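Local coordinates for syndapin (Drosophila melanogaster, PDB 3I2W), which binds membrane phospholipids through its F-BAR domain as a homodimer and probably acts in endocytosis and the internalization of plasma membrane proteins, at residues Ala126-Val137 against Ala196-Tyr207. Residues are numbered along the deposited sequence; the frame is centred on the assembly and turned at random.
Sequences AQKPWAKLLAKV and AIAEITKYNSVY
A196 meets V137 where the two helices draw close, and its CB lies 3.8 Å from V137 CG2. The same methyl of V137 also reaches I197 CG1 and I200 CG2. E199 runs across L133 at about a right angle, with its carboxylate near the CD2 methyl. K136 lies on this side too, but its NZ stays 5.9 Å from E199 OE1, so any attraction is long-range. I200 is a knob among W130, L133, L134 and V137. I200 CG1 is anti to the backbone N (chi1 -175°), which turns this branch toward W130; CD1 at its end lies over one face of the indole. I200 CD1 sits 3.7 Å from the centroid of the five-membered ring of W130, a CH-pi contact, though the exact position of this methyl is uncertain. Y203 packs its CB against L133 CD1, and the far end of its ring and its hydroxyl lie against P129. N204 takes the indole N-H: W130 NE1 donates to N204 OD1 at 3.1 Å. OD1 lies in the indole plane, although the donor is tilted from the carbonyl plane. This bond should limit rotation of the indole. Y207 stacks on the indole face opposite I200. The Y207 ring centroid is 3.7 Å from that of the W130 five-membered ring, and the planes are 13° apart. W130 is thus held between an aliphatic and an aromatic side chain, with a polar bond at its edge. Q127 lies alongside Y207, and Q127 NE2 donates to Y207 OH at 3.0 Å. Y207 OH is also hydrogen-bonded to W5 O, and Q127 OE1 to G8 N, which ties the N-terminal segment to both helices. W283 of the second subunit packs on W130, N204 and Y207. The helices run nearly antiparallel (159°) with knobs-into-holes packing, as in the long helical bundle of F-BAR dimers.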
ATOM      1  N   ALA B 126     -49.038   9.709  -8.722  1.00 33.62           N
ATOM      2  CA  ALA B 126     -49.492   8.368  -8.886  1.00 33.33           C
ATOM      3  C   ALA B 126     -50.281   7.781  -7.707  1.00 34.05           C
ATOM      4  O   ALA B 126     -51.058   6.894  -7.927  1.00 35.47           O
ATOM      5  CB  ALA B 126     -48.306   7.514  -9.183  1.00 32.27           C
ATOM      6  N   GLN B 127     -50.081   8.212  -6.457  1.00 34.19           N
ATOM      7  CA  GLN B 127     -50.680   7.489  -5.324  1.00 32.84           C
ATOM      8  C   GLN B 127     -51.865   8.260  -4.776  1.00 33.74           C
ATOM      9  O   GLN B 127     -52.734   7.680  -4.108  1.00 34.20           O
ATOM     10  CB  GLN B 127     -49.648   7.279  -4.227  1.00 32.49           C
ATOM     11  CG  GLN B 127     -50.045   6.312  -3.155  1.00 30.81           C
ATOM     12  CD  GLN B 127     -48.960   6.098  -2.125  1.00 30.95           C
ATOM     13  OE1 GLN B 127     -48.497   7.040  -1.434  1.00 25.44           O
ATOM     14  NE2 GLN B 127     -48.561   4.826  -1.974  1.00 32.65           N
ATOM     15  N   LYS B 128     -51.926   9.555  -5.080  1.00 33.88           N
ATOM     16  CA  LYS B 128     -52.931  10.433  -4.512  1.00 35.00           C
ATOM     17  C   LYS B 128     -54.391   9.896  -4.596  1.00 35.89           C
ATOM     18  O   LYS B 128     -54.987   9.638  -3.554  1.00 35.55           O
ATOM     19  CB  LYS B 128     -52.794  11.825  -5.074  1.00 34.82           C
ATOM     20  CG  LYS B 128     -53.681  12.798  -4.413  1.00 38.31           C
ATOM     21  CD  LYS B 128     -53.597  14.138  -5.077  1.00 44.04           C
ATOM     22  CE  LYS B 128     -53.475  15.194  -3.981  1.00 51.10           C
ATOM     23  NZ  LYS B 128     -53.832  16.589  -4.445  1.00 54.15           N
ATOM     24  N   PRO B 129     -54.945   9.671  -5.819  1.00 36.41           N
ATOM     25  CA  PRO B 129     -56.275   9.047  -5.939  1.00 36.32           C
ATOM     26  C   PRO B 129     -56.567   7.934  -4.949  1.00 36.13           C
ATOM     27  O   PRO B 129     -57.572   7.971  -4.229  1.00 37.13           O
ATOM     28  CB  PRO B 129     -56.238   8.456  -7.341  1.00 35.80           C
ATOM     29  CG  PRO B 129     -55.519   9.441  -8.081  1.00 36.52           C
ATOM     30  CD  PRO B 129     -54.394   9.926  -7.162  1.00 36.17           C
ATOM     31  N   TRP B 130     -55.699   6.948  -4.920  1.00 35.50           N
ATOM     32  CA  TRP B 130     -55.917   5.777  -4.109  1.00 34.97           C
ATOM     33  C   TRP B 130     -55.718   6.136  -2.623  1.00 36.17           C
ATOM     34  O   TRP B 130     -56.282   5.529  -1.725  1.00 36.46           O
ATOM     35  CB  TRP B 130     -54.919   4.750  -4.579  1.00 33.76           C
ATOM     36  CG  TRP B 130     -55.012   3.472  -3.976  1.00 29.91           C
ATOM     37  CD1 TRP B 130     -55.741   2.413  -4.431  1.00 31.35           C
ATOM     38  CD2 TRP B 130     -54.300   3.013  -2.847  1.00 24.96           C
ATOM     39  NE1 TRP B 130     -55.557   1.316  -3.604  1.00 29.62           N
ATOM     40  CE2 TRP B 130     -54.661   1.667  -2.633  1.00 26.21           C
ATOM     41  CE3 TRP B 130     -53.399   3.602  -1.986  1.00 28.74           C
ATOM     42  CZ2 TRP B 130     -54.139   0.905  -1.601  1.00 27.37           C
ATOM     43  CZ3 TRP B 130     -52.883   2.828  -0.909  1.00 29.14           C
ATOM     44  CH2 TRP B 130     -53.253   1.508  -0.744  1.00 29.16           C
ATOM     45  N   ALA B 131     -54.929   7.158  -2.353  1.00 36.87           N
ATOM     46  CA  ALA B 131     -54.793   7.574  -0.989  1.00 37.13           C
ATOM     47  C   ALA B 131     -56.143   8.062  -0.490  1.00 37.88           C
ATOM     48  O   ALA B 131     -56.565   7.651   0.561  1.00 38.44           O
ATOM     49  CB  ALA B 131     -53.744   8.655  -0.881  1.00 37.12           C
ATOM     50  N   LYS B 132     -56.803   8.952  -1.234  1.00 38.79           N
ATOM     51  CA  LYS B 132     -58.197   9.302  -0.996  1.00 39.44           C
ATOM     52  C   LYS B 132     -59.053   8.060  -0.720  1.00 38.79           C
ATOM     53  O   LYS B 132     -59.491   7.832   0.414  1.00 38.32           O
ATOM     54  CB  LYS B 132     -58.792  10.011  -2.201  1.00 40.56           C
ATOM     55  CG  LYS B 132     -58.157  11.351  -2.587  1.00 44.86           C
ATOM     56  CD  LYS B 132     -57.779  12.210  -1.364  1.00 54.82           C
ATOM     57  CE  LYS B 132     -57.171  13.561  -1.807  1.00 59.11           C
ATOM     58  NZ  LYS B 132     -57.945  14.052  -3.009  1.00 61.86           N
ATOM     59  N   LEU B 133     -59.272   7.229  -1.732  1.00 37.20           N
ATOM     60  CA  LEU B 133     -60.097   6.058  -1.471  1.00 36.02           C
ATOM     61  C   LEU B 133     -59.661   5.326  -0.182  1.00 35.78           C
ATOM     62  O   LEU B 133     -60.479   4.843   0.578  1.00 36.56           O
ATOM     63  CB  LEU B 133     -60.273   5.163  -2.715  1.00 34.83           C
ATOM     64  CG  LEU B 133     -60.538   5.973  -4.005  1.00 34.78           C
ATOM     65  CD1 LEU B 133     -60.695   5.130  -5.201  1.00 35.96           C
ATOM     66  CD2 LEU B 133     -61.720   6.881  -3.944  1.00 35.12           C
ATOM     67  N   LEU B 134     -58.380   5.263   0.107  1.00 35.76           N
ATOM     68  CA  LEU B 134     -57.975   4.643   1.368  1.00 36.17           C
ATOM     69  C   LEU B 134     -58.479   5.418   2.630  1.00 35.87           C
ATOM     70  O   LEU B 134     -58.872   4.809   3.619  1.00 34.54           O
ATOM     71  CB  LEU B 134     -56.457   4.453   1.402  1.00 35.75           C
ATOM     72  CG  LEU B 134     -55.943   3.601   2.546  1.00 36.38           C
ATOM     73  CD1 LEU B 134     -56.182   2.092   2.329  1.00 37.68           C
ATOM     74  CD2 LEU B 134     -54.512   3.888   2.731  1.00 37.05           C
ATOM     75  N   ALA B 135     -58.442   6.750   2.547  1.00 36.20           N
ATOM     76  CA  ALA B 135     -58.877   7.646   3.597  1.00 37.26           C
ATOM     77  C   ALA B 135     -60.379   7.407   3.882  1.00 37.96           C
ATOM     78  O   ALA B 135     -60.772   7.073   5.001  1.00 38.41           O
ATOM     79  CB  ALA B 135     -58.598   9.110   3.197  1.00 36.55           C
ATOM     80  N   LYS B 136     -61.198   7.572   2.857  1.00 38.41           N
ATOM     81  CA  LYS B 136     -62.549   7.108   2.875  1.00 38.89           C
ATOM     82  C   LYS B 136     -62.666   5.741   3.522  1.00 39.08           C
ATOM     83  O   LYS B 136     -63.340   5.611   4.531  1.00 39.86           O
ATOM     84  CB  LYS B 136     -63.109   7.112   1.477  1.00 38.42           C
ATOM     85  CG  LYS B 136     -63.285   8.521   0.928  1.00 41.67           C
ATOM     86  CD  LYS B 136     -64.101   8.453  -0.364  1.00 48.66           C
ATOM     87  CE  LYS B 136     -63.917   9.666  -1.271  1.00 50.66           C
ATOM     88  NZ  LYS B 136     -64.377  10.893  -0.571  1.00 53.36           N
ATOM     89  N   VAL B 137     -61.991   4.722   3.021  1.00 39.12           N
ATOM     90  CA  VAL B 137     -62.221   3.451   3.642  1.00 39.47           C
ATOM     91  C   VAL B 137     -61.982   3.601   5.110  1.00 40.66           C
ATOM     92  O   VAL B 137     -62.722   3.083   5.890  1.00 41.76           O
ATOM     93  CB  VAL B 137     -61.433   2.298   3.047  1.00 39.31           C
ATOM     94  CG1 VAL B 137     -61.361   1.134   4.008  1.00 39.15           C
ATOM     95  CG2 VAL B 137     -62.095   1.821   1.792  1.00 39.18           C
ATOM     96  N   ALA B 196     -67.180   1.889   0.122  1.00 45.82           N
ATOM     97  CA  ALA B 196     -65.921   2.538   0.033  1.00 44.27           C
ATOM     98  C   ALA B 196     -64.949   1.424  -0.312  1.00 43.55           C
ATOM     99  O   ALA B 196     -64.104   1.576  -1.200  1.00 42.94           O
ATOM    100  CB  ALA B 196     -65.571   3.218   1.344  1.00 43.93           C
ATOM    101  N   ILE B 197     -65.110   0.284   0.341  1.00 42.44           N
ATOM    102  CA  ILE B 197     -64.340  -0.875  -0.034  1.00 42.43           C
ATOM    103  C   ILE B 197     -64.517  -1.268  -1.504  1.00 43.91           C
ATOM    104  O   ILE B 197     -63.552  -1.508  -2.231  1.00 44.49           O
ATOM    105  CB  ILE B 197     -64.625  -2.010   0.854  1.00 41.29           C
ATOM    106  CG1 ILE B 197     -63.806  -1.797   2.121  1.00 41.46           C
ATOM    107  CG2 ILE B 197     -64.146  -3.268   0.202  1.00 41.26           C
ATOM    108  CD1 ILE B 197     -64.161  -2.628   3.260  1.00 41.16           C
ATOM    109  N   ALA B 198     -65.752  -1.314  -1.954  1.00 44.81           N
ATOM    110  CA  ALA B 198     -66.001  -1.569  -3.333  1.00 45.13           C
ATOM    111  C   ALA B 198     -65.323  -0.532  -4.219  1.00 45.29           C
ATOM    112  O   ALA B 198     -64.874  -0.881  -5.296  1.00 45.99           O
ATOM    113  CB  ALA B 198     -67.532  -1.600  -3.598  1.00 45.46           C
ATOM    114  N   GLU B 199     -65.258   0.727  -3.796  1.00 45.24           N
ATOM    115  CA  GLU B 199     -64.895   1.808  -4.731  1.00 46.05           C
ATOM    116  C   GLU B 199     -63.390   1.782  -5.000  1.00 45.91           C
ATOM    117  O   GLU B 199     -62.919   2.051  -6.123  1.00 46.06           O
ATOM    118  CB  GLU B 199     -65.274   3.180  -4.175  1.00 45.76           C
ATOM    119  CG  GLU B 199     -65.647   4.201  -5.226  1.00 49.33           C
ATOM    120  CD  GLU B 199     -65.352   5.657  -4.782  1.00 54.68           C
ATOM    121  OE1 GLU B 199     -65.487   5.938  -3.561  1.00 56.56           O
ATOM    122  OE2 GLU B 199     -64.988   6.524  -5.643  1.00 54.45           O
ATOM    123  N   ILE B 200     -62.677   1.472  -3.921  1.00 45.29           N
ATOM    124  CA  ILE B 200     -61.251   1.329  -3.882  1.00 44.18           C
ATOM    125  C   ILE B 200     -60.927   0.049  -4.615  1.00 44.49           C
ATOM    126  O   ILE B 200     -60.025   0.078  -5.447  1.00 45.32           O
ATOM    127  CB  ILE B 200     -60.669   1.353  -2.416  1.00 43.23           C
ATOM    128  CG1 ILE B 200     -59.154   1.311  -2.397  1.00 42.09           C
ATOM    129  CG2 ILE B 200     -61.072   0.158  -1.634  1.00 43.37           C
ATOM    130  CD1 ILE B 200     -58.525   2.611  -2.252  1.00 40.75           C
ATOM    131  N   THR B 201     -61.660  -1.048  -4.363  1.00 44.30           N
ATOM    132  CA  THR B 201     -61.337  -2.352  -5.006  1.00 43.89           C
ATOM    133  C   THR B 201     -61.385  -2.258  -6.502  1.00 43.49           C
ATOM    134  O   THR B 201     -60.793  -3.054  -7.185  1.00 43.74           O
ATOM    135  CB  THR B 201     -62.177  -3.569  -4.530  1.00 43.66           C
ATOM    136  OG1 THR B 201     -62.202  -3.605  -3.104  1.00 44.54           O
ATOM    137  CG2 THR B 201     -61.558  -4.890  -4.993  1.00 42.43           C
ATOM    138  N   LYS B 202     -62.023  -1.240  -7.026  1.00 43.75           N
ATOM    139  CA  LYS B 202     -62.070  -1.166  -8.453  1.00 44.47           C
ATOM    140  C   LYS B 202     -60.963  -0.265  -8.983  1.00 43.43           C
ATOM    141  O   LYS B 202     -60.564  -0.388 -10.154  1.00 44.32           O
ATOM    142  CB  LYS B 202     -63.488  -0.811  -8.959  1.00 45.33           C
ATOM    143  CG  LYS B 202     -63.803   0.667  -9.085  1.00 50.02           C
ATOM    144  CD  LYS B 202     -64.389   0.961 -10.504  1.00 58.70           C
ATOM    145  CE  LYS B 202     -65.887   0.577 -10.644  1.00 62.82           C
ATOM    146  NZ  LYS B 202     -66.810   1.651 -10.131  1.00 65.42           N
ATOM    147  N   TYR B 203     -60.458   0.623  -8.129  1.00 42.08           N
ATOM    148  CA  TYR B 203     -59.308   1.456  -8.489  1.00 40.82           C
ATOM    149  C   TYR B 203     -57.975   0.716  -8.398  1.00 40.69           C
ATOM    150  O   TYR B 203     -57.029   1.154  -9.004  1.00 41.03           O
ATOM    151  CB  TYR B 203     -59.234   2.742  -7.675  1.00 39.82           C
ATOM    152  CG  TYR B 203     -58.411   3.832  -8.336  1.00 39.52           C
ATOM    153  CD1 TYR B 203     -58.906   4.525  -9.414  1.00 39.80           C
ATOM    154  CD2 TYR B 203     -57.145   4.193  -7.855  1.00 40.93           C
ATOM    155  CE1 TYR B 203     -58.170   5.538 -10.022  1.00 42.91           C
ATOM    156  CE2 TYR B 203     -56.378   5.220  -8.461  1.00 40.32           C
ATOM    157  CZ  TYR B 203     -56.896   5.889  -9.550  1.00 42.61           C
ATOM    158  OH  TYR B 203     -56.196   6.916 -10.199  1.00 41.44           O
ATOM    159  N   ASN B 204     -57.904  -0.399  -7.677  1.00 40.00           N
ATOM    160  CA  ASN B 204     -56.648  -0.980  -7.362  1.00 40.92           C
ATOM    161  C   ASN B 204     -55.771  -1.183  -8.577  1.00 41.27           C
ATOM    162  O   ASN B 204     -54.548  -0.978  -8.548  1.00 42.03           O
ATOM    163  CB  ASN B 204     -56.830  -2.337  -6.692  1.00 41.93           C
ATOM    164  CG  ASN B 204     -57.157  -2.229  -5.214  1.00 44.42           C
ATOM    165  OD1 ASN B 204     -57.180  -1.142  -4.629  1.00 47.30           O
ATOM    166  ND2 ASN B 204     -57.407  -3.374  -4.599  1.00 48.89           N
ATOM    167  N   SER B 205     -56.377  -1.611  -9.664  1.00 40.32           N
ATOM    168  CA  SER B 205     -55.554  -2.054 -10.710  1.00 38.14           C
ATOM    169  C   SER B 205     -55.037  -0.807 -11.402  1.00 37.10           C
ATOM    170  O   SER B 205     -53.891  -0.769 -11.832  1.00 37.85           O
ATOM    171  CB  SER B 205     -56.330  -2.988 -11.582  1.00 38.00           C
ATOM    172  OG  SER B 205     -57.155  -2.208 -12.358  1.00 37.82           O
ATOM    173  N   VAL B 206     -55.836   0.238 -11.468  1.00 35.72           N
ATOM    174  CA  VAL B 206     -55.315   1.490 -12.009  1.00 34.84           C
ATOM    175  C   VAL B 206     -54.122   1.979 -11.196  1.00 34.56           C
ATOM    176  O   VAL B 206     -53.145   2.470 -11.774  1.00 35.06           O
ATOM    177  CB  VAL B 206     -56.379   2.565 -12.031  1.00 34.89           C
ATOM    178  CG1 VAL B 206     -55.768   3.996 -12.302  1.00 34.66           C
ATOM    179  CG2 VAL B 206     -57.438   2.189 -13.055  1.00 35.54           C
ATOM    180  N   TYR B 207     -54.234   1.875  -9.864  1.00 33.30           N
ATOM    181  CA  TYR B 207     -53.188   2.191  -8.903  1.00 31.55           C
ATOM    182  C   TYR B 207     -51.968   1.362  -9.243  1.00 32.62           C
ATOM    183  O   TYR B 207     -50.929   1.898  -9.540  1.00 34.32           O
ATOM    184  CB  TYR B 207     -53.678   1.845  -7.495  1.00 30.65           C
ATOM    185  CG  TYR B 207     -52.687   2.010  -6.334  1.00 24.91           C
ATOM    186  CD1 TYR B 207     -51.882   3.123  -6.238  1.00 20.33           C
ATOM    187  CD2 TYR B 207     -52.640   1.087  -5.308  1.00 16.90           C
ATOM    188  CE1 TYR B 207     -51.009   3.289  -5.192  1.00 20.80           C
ATOM    189  CE2 TYR B 207     -51.786   1.261  -4.251  1.00 19.89           C
ATOM    190  CZ  TYR B 207     -50.959   2.360  -4.201  1.00 22.20           C
ATOM    191  OH  TYR B 207     -50.044   2.546  -3.159  1.00 25.84           O
TER